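Local structure of GH59 galactosidase (Clostridium cellulolyticum, 2V4V) at residues E21-G26 against D88-T93; G36-Y41 against D107-F112; A55-A60 against F120-F125. The protein binds beta-D-xylose through this family 6 carbohydrate-binding module, one part of a larger enzyme that probably cleaves glycosidic linkages such as those of beta-1,4-glucans. One frame throughout, in Å; residues are numbered along the deposited sequence.

Contact 1: E21-G26 against D88-T93; sequences ETCSEG and DWQTYT. With XYP (beta-D-xylopyranose), chain B.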
loop_
_atom_site.group_PDB
_atom_site.type_symbol
_atom_site.label_atom_id
_atom_site.label_comp_id
_atom_site.label_asym_id
_atom_site.label_seq_id
_atom_site.Cartn_x
_atom_site.Cartn_y
_atom_site.Cartn_z
ATOM N N GLU A 21 11.482 6.387 5.842
ATOM C CA GLU A 21 11.792 7.261 6.981
ATOM C C GLU A 21 11.376 6.607 8.282
ATOM O O GLU A 21 10.641 5.588 8.282
ATOM C CB GLU A 21 11.135 8.624 6.839
ATOM C CG GLU A 21 9.614 8.480 6.731
ATOM C CD GLU A 21 8.864 9.804 6.644
ATOM O OE1 GLU A 21 9.473 10.909 6.812
ATOM O OE2 GLU A 21 7.634 9.704 6.443
ATOM N N THR A 22 11.784 7.220 9.406
ATOM C CA THR A 22 11.491 6.673 10.740
ATOM C C THR A 22 10.001 6.804 10.990
ATOM O O THR A 22 9.441 7.881 10.813
ATOM C CB THR A 22 12.207 7.492 11.821
ATOM O OG1 THR A 22 13.605 7.570 11.507
ATOM C CG2 THR A 22 12.039 6.852 13.205
ATOM N N CYS A 23 9.399 5.694 11.411
ATOM C CA CYS A 23 7.968 5.645 11.696
ATOM C C CYS A 23 7.737 5.779 13.203
ATOM O O CYS A 23 8.394 5.079 13.978
ATOM C CB CYS A 23 7.400 4.325 11.208
ATOM S SG CYS A 23 5.634 4.040 11.576
ATOM N N SER A 24 6.841 6.694 13.621
ATOM C CA SER A 24 6.567 6.909 15.051
ATOM C C SER A 24 6.106 5.649 15.779
ATOM O O SER A 24 6.315 5.540 17.000
ATOM C CB SER A 24 5.450 7.945 15.213
ATOM O OG SER A 24 4.201 7.344 14.773
ATOM N N GLU A 25 5.459 4.721 15.064
ATOM C CA GLU A 25 4.941 3.485 15.676
ATOM C C GLU A 25 6.024 2.409 15.758
ATOM O O GLU A 25 5.747 1.293 16.224
ATOM C CB GLU A 25 3.783 2.878 14.853
ATOM C CG GLU A 25 2.721 3.768 14.483
ATOM C CD GLU A 25 1.471 3.002 14.102
ATOM O OE1 GLU A 25 1.510 2.158 13.132
ATOM O OE2 GLU A 25 0.461 3.310 14.768
ATOM N N GLY A 26 7.256 2.740 15.313
ATOM C CA GLY A 26 8.358 1.781 15.258
ATOM C C GLY A 26 8.641 1.388 13.828
ATOM O O GLY A 26 7.742 1.432 12.958
ATOM N N ASP A 88 -1.931 14.012 11.096
ATOM C CA ASP A 88 -0.502 14.088 11.361
ATOM C C ASP A 88 0.212 13.040 10.534
ATOM O O ASP A 88 -0.315 11.951 10.368
ATOM C CB ASP A 88 -0.247 13.829 12.843
ATOM C CG ASP A 88 1.180 14.174 13.252
ATOM O OD1 ASP A 88 1.404 15.362 13.583
ATOM O OD2 ASP A 88 2.049 13.282 13.237
ATOM N N TRP A 89 1.424 13.359 10.049
ATOM C CA TRP A 89 2.174 12.386 9.253
ATOM C C TRP A 89 2.583 11.131 10.002
ATOM O O TRP A 89 2.987 10.150 9.367
ATOM C CB TRP A 89 3.462 13.010 8.684
ATOM C CG TRP A 89 3.179 14.025 7.601
ATOM C CD1 TRP A 89 3.499 15.363 7.608
ATOM C CD2 TRP A 89 2.493 13.784 6.355
ATOM N NE1 TRP A 89 3.049 15.973 6.447
ATOM C CE2 TRP A 89 2.426 15.029 5.660
ATOM C CE3 TRP A 89 1.902 12.653 5.771
ATOM C CZ2 TRP A 89 1.822 15.152 4.395
ATOM C CZ3 TRP A 89 1.323 12.777 4.482
ATOM C CH2 TRP A 89 1.261 14.023 3.832
ATOM N N GLN A 90 2.525 11.181 11.332
ATOM C CA GLN A 90 2.954 10.033 12.148
ATOM C C GLN A 90 1.897 9.548 13.159
ATOM O O GLN A 90 2.241 8.904 14.144
ATOM C CB GLN A 90 4.307 10.338 12.831
ATOM C CG GLN A 90 5.465 10.578 11.850
ATOM C CD GLN A 90 5.855 9.300 11.074
ATOM O OE1 GLN A 90 5.542 8.170 11.499
ATOM N NE2 GLN A 90 6.549 9.480 9.953
ATOM N N THR A 91 0.610 9.817 12.858
ATOM C CA THR A 91 -0.502 9.223 13.592
ATOM C C THR A 91 -1.236 8.313 12.610
ATOM O O THR A 91 -1.763 8.807 11.608
ATOM C CB THR A 91 -1.442 10.319 14.056
ATOM O OG1 THR A 91 -0.757 11.152 15.013
ATOM C CG2 THR A 91 -2.733 9.721 14.646
ATOM N N TYR A 92 -1.154 7.005 12.873
ATOM C CA TYR A 92 -1.612 5.981 11.911
ATOM C C TYR A 92 -3.001 5.465 12.232
ATOM O O TYR A 92 -3.459 5.506 13.376
ATOM C CB TYR A 92 -0.615 4.822 11.781
ATOM C CG TYR A 92 0.715 5.271 11.223
ATOM C CD1 TYR A 92 1.074 4.986 9.910
ATOM C CD2 TYR A 92 1.601 6.059 12.009
ATOM C CE1 TYR A 92 2.276 5.406 9.378
ATOM C CE2 TYR A 92 2.830 6.499 11.488
ATOM C CZ TYR A 92 3.150 6.194 10.148
ATOM O OH TYR A 92 4.346 6.607 9.561
ATOM N N THR A 93 -3.627 4.949 11.186
ATOM C CA THR A 93 -4.905 4.260 11.294
ATOM C C THR A 93 -4.947 3.127 10.255
ATOM O O THR A 93 -3.961 2.926 9.536
ATOM C CB THR A 93 -6.049 5.230 11.088
ATOM O OG1 THR A 93 -7.276 4.638 11.562
ATOM C CG2 THR A 93 -6.138 5.682 9.626
HETATM O O1 XYP B . 7.966 16.353 5.534
HETATM C C1 XYP B . 7.563 15.153 4.893
HETATM C C2 XYP B . 7.308 14.150 6.008
HETATM C C3 XYP B . 6.826 12.836 5.419
HETATM C C4 XYP B . 5.683 13.082 4.437
HETATM C C5 XYP B . 6.052 14.195 3.446
HETATM O O2 XYP B . 8.496 13.835 6.723
HETATM O O3 XYP B . 6.412 11.948 6.445
HETATM O O4 XYP B . 5.387 11.921 3.695
HETATM O O5 XYP B . 6.417 15.358 4.156
HETATM O O HOH W 1 0.005 5.968 15.339
#
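The Y92 ring is met at its edge by S24 OG, which lies near the ring plane and 3.7 Å from CE2, and in plane by Q90 OE1. C23 SG approaches the same ring obliquely, 4.2 Å from its centroid and 36° off the normal, a cysteine sulfur-aromatic contact. The other flat group, the W89 indole, holds C4 of the bound xylose over the centre of one face, 3.8 Å above the plane: the aromatic sugar platform of this family 6 carbohydrate-binding module. From the opposing segment, the extended E21 side chain accepts xylose O2 on OE1 at 3.1 Å, so both segments supply the pocket. Between them, Q90 bends at chi2 (-68°) and brings its amide to the first two residues of the C23-G26 type I turn. Its OE1 accepts from S24 N (2.9 Å, N-H...O 173°) and Y92 OH (2.8 Å), which reach it from opposite faces of the amide plane, while NE2 bonds D29; three bonds therefore fix the amide's rotation. E25 is salt-bridged to R56, and a water links E25 OE2 to Y92 N. The seam closes where S24 OG donates to Q90 O at 2.6 Å.

Contact 2: G36-Y41 against D107-F112; sequences GDYTVY and DVYLVF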
loop_
_atom_site.group_PDB
_atom_site.type_symbol
_atom_site.label_atom_id
_atom_site.label_comp_id
_atom_site.label_asym_id
_atom_site.label_seq_id
_atom_site.Cartn_x
_atom_site.Cartn_y
_atom_site.Cartn_z
ATOM N N GLY A 36 1.067 9.118 -8.553
ATOM C CA GLY A 36 1.868 8.421 -9.542
ATOM C C GLY A 36 3.018 7.599 -8.959
ATOM O O GLY A 36 3.573 6.719 -9.636
ATOM N N ASP A 37 3.399 7.864 -7.703
ATOM C CA ASP A 37 4.485 7.089 -7.082
ATOM C C ASP A 37 3.993 5.664 -6.847
ATOM O O ASP A 37 2.792 5.428 -6.855
ATOM C CB ASP A 37 4.895 7.732 -5.744
ATOM C CG ASP A 37 5.615 9.092 -5.907
ATOM O OD1 ASP A 37 6.060 9.452 -7.058
ATOM O OD2 ASP A 37 5.708 9.768 -4.835
ATOM N N TYR A 38 4.914 4.713 -6.660
ATOM C CA TYR A 38 4.474 3.359 -6.313
ATOM C C TYR A 38 5.573 2.556 -5.635
ATOM O O TYR A 38 6.747 2.924 -5.682
ATOM C CB TYR A 38 3.944 2.623 -7.552
ATOM C CG TYR A 38 4.972 2.407 -8.642
ATOM C CD1 TYR A 38 5.894 1.354 -8.588
ATOM C CD2 TYR A 38 4.985 3.245 -9.749
ATOM C CE1 TYR A 38 6.827 1.160 -9.632
ATOM C CE2 TYR A 38 5.905 3.045 -10.806
ATOM C CZ TYR A 38 6.811 2.011 -10.733
ATOM O OH TYR A 38 7.698 1.880 -11.813
ATOM N N THR A 39 5.174 1.467 -4.983
ATOM C CA THR A 39 6.136 0.499 -4.497
ATOM C C THR A 39 5.719 -0.856 -5.054
ATOM O O THR A 39 4.536 -1.065 -5.386
ATOM C CB THR A 39 6.209 0.420 -2.927
ATOM O OG1 THR A 39 4.897 0.273 -2.380
ATOM C CG2 THR A 39 6.873 1.663 -2.339
ATOM N N VAL A 40 6.681 -1.778 -5.084
ATOM C CA VAL A 40 6.463 -3.109 -5.685
ATOM C C VAL A 40 6.942 -4.199 -4.701
ATOM O O VAL A 40 8.025 -4.055 -4.119
ATOM C CB VAL A 40 7.303 -3.296 -6.973
ATOM C CG1 VAL A 40 6.837 -4.616 -7.690
ATOM C CG2 VAL A 40 7.289 -2.059 -7.876
ATOM N N TYR A 41 6.156 -5.264 -4.539
ATOM C CA TYR A 41 6.496 -6.372 -3.684
ATOM C C TYR A 41 6.449 -7.670 -4.529
ATOM O O TYR A 41 5.429 -8.045 -4.935
ATOM C CB TYR A 41 5.511 -6.407 -2.467
ATOM C CG TYR A 41 5.475 -5.054 -1.794
ATOM C CD1 TYR A 41 4.689 -4.038 -2.275
ATOM C CD2 TYR A 41 6.311 -4.775 -0.755
ATOM C CE1 TYR A 41 4.732 -2.801 -1.726
ATOM C CE2 TYR A 41 6.331 -3.561 -0.173
ATOM C CZ TYR A 41 5.583 -2.544 -0.675
ATOM O OH TYR A 41 5.643 -1.299 -0.108
ATOM N N ASP A 107 3.567 -10.194 -8.688
ATOM C CA ASP A 107 4.249 -9.042 -8.072
ATOM C C ASP A 107 3.169 -7.987 -7.798
ATOM O O ASP A 107 2.356 -7.666 -8.679
ATOM C CB ASP A 107 5.306 -8.440 -8.969
ATOM C CG ASP A 107 6.386 -9.453 -9.390
ATOM O OD1 ASP A 107 6.671 -10.409 -8.636
ATOM O OD2 ASP A 107 6.950 -9.240 -10.478
ATOM N N VAL A 108 3.180 -7.435 -6.575
ATOM C CA VAL A 108 2.109 -6.541 -6.204
ATOM C C VAL A 108 2.634 -5.103 -6.299
ATOM O O VAL A 108 3.616 -4.772 -5.614
ATOM C CB VAL A 108 1.591 -6.834 -4.777
ATOM C CG1 VAL A 108 0.719 -5.709 -4.295
ATOM C CG2 VAL A 108 0.787 -8.144 -4.750
ATOM N N TYR A 109 1.945 -4.273 -7.108
ATOM C CA TYR A 109 2.265 -2.841 -7.198
ATOM C C TYR A 109 1.240 -2.083 -6.418
ATOM O O TYR A 109 0.045 -2.181 -6.724
ATOM C CB TYR A 109 2.218 -2.360 -8.659
ATOM C CG TYR A 109 3.392 -2.877 -9.452
ATOM C CD1 TYR A 109 4.403 -2.010 -9.910
ATOM C CD2 TYR A 109 3.504 -4.252 -9.762
ATOM C CE1 TYR A 109 5.495 -2.490 -10.658
ATOM C CE2 TYR A 109 4.583 -4.737 -10.490
ATOM C CZ TYR A 109 5.580 -3.858 -10.932
ATOM O OH TYR A 109 6.639 -4.380 -11.667
ATOM N N LEU A 110 1.708 -1.320 -5.418
ATOM C CA LEU A 110 0.838 -0.373 -4.740
ATOM C C LEU A 110 1.102 1.003 -5.369
ATOM O O LEU A 110 2.181 1.563 -5.219
ATOM C CB LEU A 110 1.089 -0.372 -3.235
ATOM C CG LEU A 110 0.975 -1.732 -2.527
ATOM C CD1 LEU A 110 1.172 -1.488 -1.050
ATOM C CD2 LEU A 110 -0.417 -2.373 -2.811
ATOM N N VAL A 111 0.110 1.502 -6.120
ATOM C CA VAL A 111 0.249 2.689 -6.942
ATOM C C VAL A 111 -0.570 3.795 -6.284
ATOM O O VAL A 111 -1.758 3.633 -5.996
ATOM C CB VAL A 111 -0.213 2.459 -8.400
ATOM C CG1 VAL A 111 0.012 3.734 -9.235
ATOM C CG2 VAL A 111 0.555 1.265 -9.020
ATOM N N PHE A 112 0.095 4.904 -5.949
ATOM C CA PHE A 112 -0.521 5.889 -5.063
ATOM C C PHE A 112 -1.109 7.002 -5.899
ATOM O O PHE A 112 -0.403 7.634 -6.689
ATOM C CB PHE A 112 0.548 6.424 -4.092
ATOM C CG PHE A 112 1.316 5.311 -3.391
ATOM C CD1 PHE A 112 0.601 4.295 -2.718
ATOM C CD2 PHE A 112 2.695 5.261 -3.424
ATOM C CE1 PHE A 112 1.289 3.235 -2.082
ATOM C CE2 PHE A 112 3.413 4.243 -2.778
ATOM C CZ PHE A 112 2.706 3.219 -2.099
#
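V40 and Y109 face each other as a non-hydrogen-bonded pair, and their side chains run side by side on the same face of the sheet. With CG1 anti to the backbone N (chi1 -170°), V40 presents both methyls to the tyrosine: CG1 sits over one ring face, 3.6 Å from the Y109 centroid, as a CH-pi contact, while CG2 comes to 3.3 Å from CE1. Y38 flanks the ring along the strand, its CD1 3.9 Å from Y109 CD1 at the edge. The two tyrosine planes are inclined at 51°, too oblique to count as a stack or a T-shape. Next along, V111 CG2 packs against Y38 CB.

The other face carries T39, Y41, V108 and L110. T39 holds OG1 between its backbone N and carbonyl carbon, a rotamer that aims the hydroxyl along the strand to donate to Y41 OH at 2.9 Å; Y41 OH is also bonded to A9. The Y41 ring meets L110 at about a right angle, CE1 to CD1 at 3.9 Å. F112 turns its ring back along its own strand, where L110 O lies 3.5 Å above one face, off toward the rim, and reaches across so that CZ meets T39 OG1.

Four backbone bonds set the antiparallel register of the two strands, whose short axes make an angle of 163°: T39-L110 and Y41-V108 bond reciprocally. Two more, F112 N to D37 O and G36 N to F112 O (2.8 Å), carry the pairing on toward the loop. Within the five-stranded sheet of the module's beta-sandwich, strand 38-48 also pairs with 14-16, and 105-113 with 64-70, from which I66 and I68 pack on L110.

Contact 3: A55-A60 against F120-F125; sequences ARVASA and FNLNWF. With NA (sodium ion), chain C; XYP (beta-D-xylopyranose), chain B.
R56 and W124 lie on antiparallel strands whose short axes make an angle of 170° and approach to 4.7 Å. R56 spreads its aliphatic base over the W124 indole: CB stands 3.6 Å from the centroid of the five-membered ring, over the face, as a CH-pi contact, and CG reaches NE1. The chain then bends at chi2 and carries the guanidinium past the indole, so that CB and CG, not the charged group, make the contact. The guanidinium plane stays nearly parallel to the ring (12°), and the guanidinium nitrogens form salt bridges to E25 and D94. On the reverse face, L122 CD1 fits between two side chains of the facing strand, 3.7 Å from A55 CB and 3.8 Å from V57 CG1.

These are two inner strands of the four-stranded sheet in the family 6 beta-sandwich, and strand 121-128 carries residues of both binding sites. N121, whose backbone pairs reciprocally with A58, directs its amide to the xylose, near O3 and O4, beside W89.

Further along, the ladder is irregular. R56 N donates to W124 O at 2.9 Å, whereas R56 O takes N123 N; two residues thus stand opposite one, as in a beta bulge, with N123 in a helical backbone conformation (psi -54°). At the bulge, N123 chelates the sodium ion. Its CG is anti to the backbone N, and its own O and OD1 each bind sodium at 2.4 Å. E8, E10, E28 and a water complete the six ligands, and the amide's remaining end, ND2, donates to E25 OE1.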
loop_
_atom_site.group_PDB
_atom_site.type_symbol
_atom_site.label_atom_id
_atom_site.label_comp_id
_atom_site.label_asym_id
_atom_site.label_seq_id
_atom_site.Cartn_x
_atom_site.Cartn_y
_atom_site.Cartn_z
ATOM N N ALA A 55 -4.270 -1.558 5.159
ATOM C CA ALA A 55 -3.010 -0.803 5.160
ATOM C C ALA A 55 -2.926 0.111 6.381
ATOM O O ALA A 55 -3.921 0.745 6.762
ATOM C CB ALA A 55 -2.914 0.039 3.899
ATOM N N ARG A 56 -1.723 0.154 6.979
ATOM C CA ARG A 56 -1.496 1.008 8.157
ATOM C C ARG A 56 -0.909 2.342 7.675
ATOM O O ARG A 56 0.207 2.359 7.185
ATOM C CB ARG A 56 -0.530 0.291 9.114
ATOM C CG ARG A 56 -0.338 0.965 10.439
ATOM C CD ARG A 56 -1.628 0.848 11.273
ATOM N NE ARG A 56 -1.431 1.545 12.542
ATOM C CZ ARG A 56 -2.395 1.767 13.439
ATOM N NH1 ARG A 56 -3.640 1.314 13.216
ATOM N NH2 ARG A 56 -2.105 2.451 14.548
ATOM N N VAL A 57 -1.710 3.399 7.742
ATOM C CA VAL A 57 -1.406 4.645 7.029
ATOM C C VAL A 57 -1.585 5.890 7.888
ATOM O O VAL A 57 -2.377 5.888 8.848
ATOM C CB VAL A 57 -2.329 4.829 5.818
ATOM C CG1 VAL A 57 -1.900 3.896 4.654
ATOM C CG2 VAL A 57 -3.784 4.581 6.232
ATOM N N ALA A 58 -0.835 6.937 7.556
ATOM C CA ALA A 58 -0.943 8.229 8.250
ATOM C C ALA A 58 -1.009 9.333 7.182
ATOM O O ALA A 58 -0.460 9.165 6.074
ATOM C CB ALA A 58 0.282 8.485 9.124
ATOM N N SER A 59 -1.677 10.454 7.491
ATOM C CA SER A 59 -1.612 11.550 6.531
ATOM C C SER A 59 -1.959 12.871 7.182
ATOM O O SER A 59 -3.022 12.963 7.866
ATOM C CB SER A 59 -2.637 11.344 5.394
ATOM O OG SER A 59 -2.712 12.504 4.587
ATOM N N ALA A 60 -1.141 13.899 6.937
ATOM C CA ALA A 60 -1.472 15.245 7.401
ATOM C C ALA A 60 -2.287 16.028 6.392
ATOM O O ALA A 60 -2.575 17.231 6.582
ATOM C CB ALA A 60 -0.221 16.036 7.743
ATOM N N PHE A 120 -0.022 10.247 1.700
ATOM C CA PHE A 120 -0.075 9.525 2.990
ATOM C C PHE A 120 1.263 8.812 3.144
ATOM O O PHE A 120 2.080 8.781 2.171
ATOM C CB PHE A 120 -1.212 8.467 3.003
ATOM C CG PHE A 120 -1.352 7.686 1.670
ATOM C CD1 PHE A 120 -0.464 6.665 1.312
ATOM C CD2 PHE A 120 -2.348 8.065 0.741
ATOM C CE1 PHE A 120 -0.603 6.024 0.040
ATOM C CE2 PHE A 120 -2.493 7.433 -0.495
ATOM C CZ PHE A 120 -1.636 6.411 -0.832
ATOM N N ASN A 121 1.515 8.351 4.375
ATOM C CA ASN A 121 2.677 7.488 4.697
ATOM C C ASN A 121 2.131 6.066 4.919
ATOM O O ASN A 121 1.018 5.905 5.473
ATOM C CB ASN A 121 3.359 7.955 5.996
ATOM C CG ASN A 121 4.047 9.289 5.861
ATOM O OD1 ASN A 121 4.313 10.000 6.876
ATOM N ND2 ASN A 121 4.303 9.674 4.628
ATOM N N LEU A 122 2.922 5.055 4.529
ATOM C CA LEU A 122 2.458 3.651 4.617
ATOM C C LEU A 122 3.451 2.906 5.484
ATOM O O LEU A 122 4.627 2.871 5.159
ATOM C CB LEU A 122 2.376 3.014 3.206
ATOM C CG LEU A 122 2.051 1.527 3.107
ATOM C CD1 LEU A 122 0.587 1.242 3.578
ATOM C CD2 LEU A 122 2.197 1.142 1.633
ATOM N N ASN A 123 2.960 2.327 6.584
ATOM C CA ASN A 123 3.811 1.596 7.500
ATOM C C ASN A 123 3.938 0.118 7.084
ATOM O O ASN A 123 5.030 -0.405 6.837
ATOM C CB ASN A 123 3.232 1.753 8.919
ATOM C CG ASN A 123 4.037 1.025 9.983
ATOM O OD1 ASN A 123 5.062 0.370 9.700
ATOM N ND2 ASN A 123 3.572 1.126 11.237
ATOM N N TRP A 124 2.795 -0.547 6.919
ATOM C CA TRP A 124 2.751 -1.956 6.515
ATOM C C TRP A 124 1.371 -2.227 5.902
ATOM O O TRP A 124 0.495 -1.386 5.975
ATOM C CB TRP A 124 3.054 -2.904 7.702
ATOM C CG TRP A 124 2.162 -2.761 8.889
ATOM C CD1 TRP A 124 2.417 -2.025 10.015
ATOM C CD2 TRP A 124 0.863 -3.339 9.086
ATOM N NE1 TRP A 124 1.385 -2.109 10.902
ATOM C CE2 TRP A 124 0.419 -2.929 10.363
ATOM C CE3 TRP A 124 0.066 -4.225 8.334
ATOM C CZ2 TRP A 124 -0.823 -3.315 10.886
ATOM C CZ3 TRP A 124 -1.182 -4.592 8.843
ATOM C CH2 TRP A 124 -1.594 -4.154 10.120
ATOM N N PHE A 125 1.213 -3.381 5.249
ATOM C CA PHE A 125 -0.115 -3.733 4.773
ATOM C C PHE A 125 -0.217 -5.250 4.809
ATOM O O PHE A 125 0.780 -5.978 4.988
ATOM C CB PHE A 125 -0.322 -3.229 3.340
ATOM C CG PHE A 125 0.705 -3.760 2.374
ATOM C CD1 PHE A 125 0.371 -4.841 1.573
ATOM C CD2 PHE A 125 1.967 -3.181 2.247
ATOM C CE1 PHE A 125 1.272 -5.365 0.671
ATOM C CE2 PHE A 125 2.879 -3.712 1.354
ATOM C CZ PHE A 125 2.532 -4.774 0.566
HETATM NA NA NA C . 6.924 -0.343 8.299
HETATM O O1 XYP B . 7.966 16.353 5.534
HETATM C C1 XYP B . 7.563 15.153 4.893
HETATM C C2 XYP B . 7.308 14.150 6.008
HETATM C C3 XYP B . 6.826 12.836 5.419
HETATM C C4 XYP B . 5.683 13.082 4.437
HETATM C C5 XYP B . 6.052 14.195 3.446
HETATM O O2 XYP B . 8.496 13.835 6.723
HETATM O O3 XYP B . 6.412 11.948 6.445
HETATM O O4 XYP B . 5.387 11.921 3.695
HETATM O O5 XYP B . 6.417 15.358 4.156
HETATM O O HOH W 2 8.744 -1.155 9.769
#

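Contact 1 lies at the surface, its centre about 15 Å from the centre of the chain, and joins loops and turns through side-chain polar bonds and the sugar; contacts 2 and 3 are strand pairings nearer the middle, contact 3 the more buried. Contact 2 combines its backbone ladder with aromatic and aliphatic packing, while contact 3 adds xylose and sodium sites to its own. These two belong to different sheets of the sandwich and meet in its interior: F112 packs on F120, while Y41 and L110 pack on F125. Contacts 1 and 3 share a sheet, where T93 pairs with V57, and a pocket. Contact 2, about 11 Å from contact 1 at nearest atoms, alone touches neither ligand.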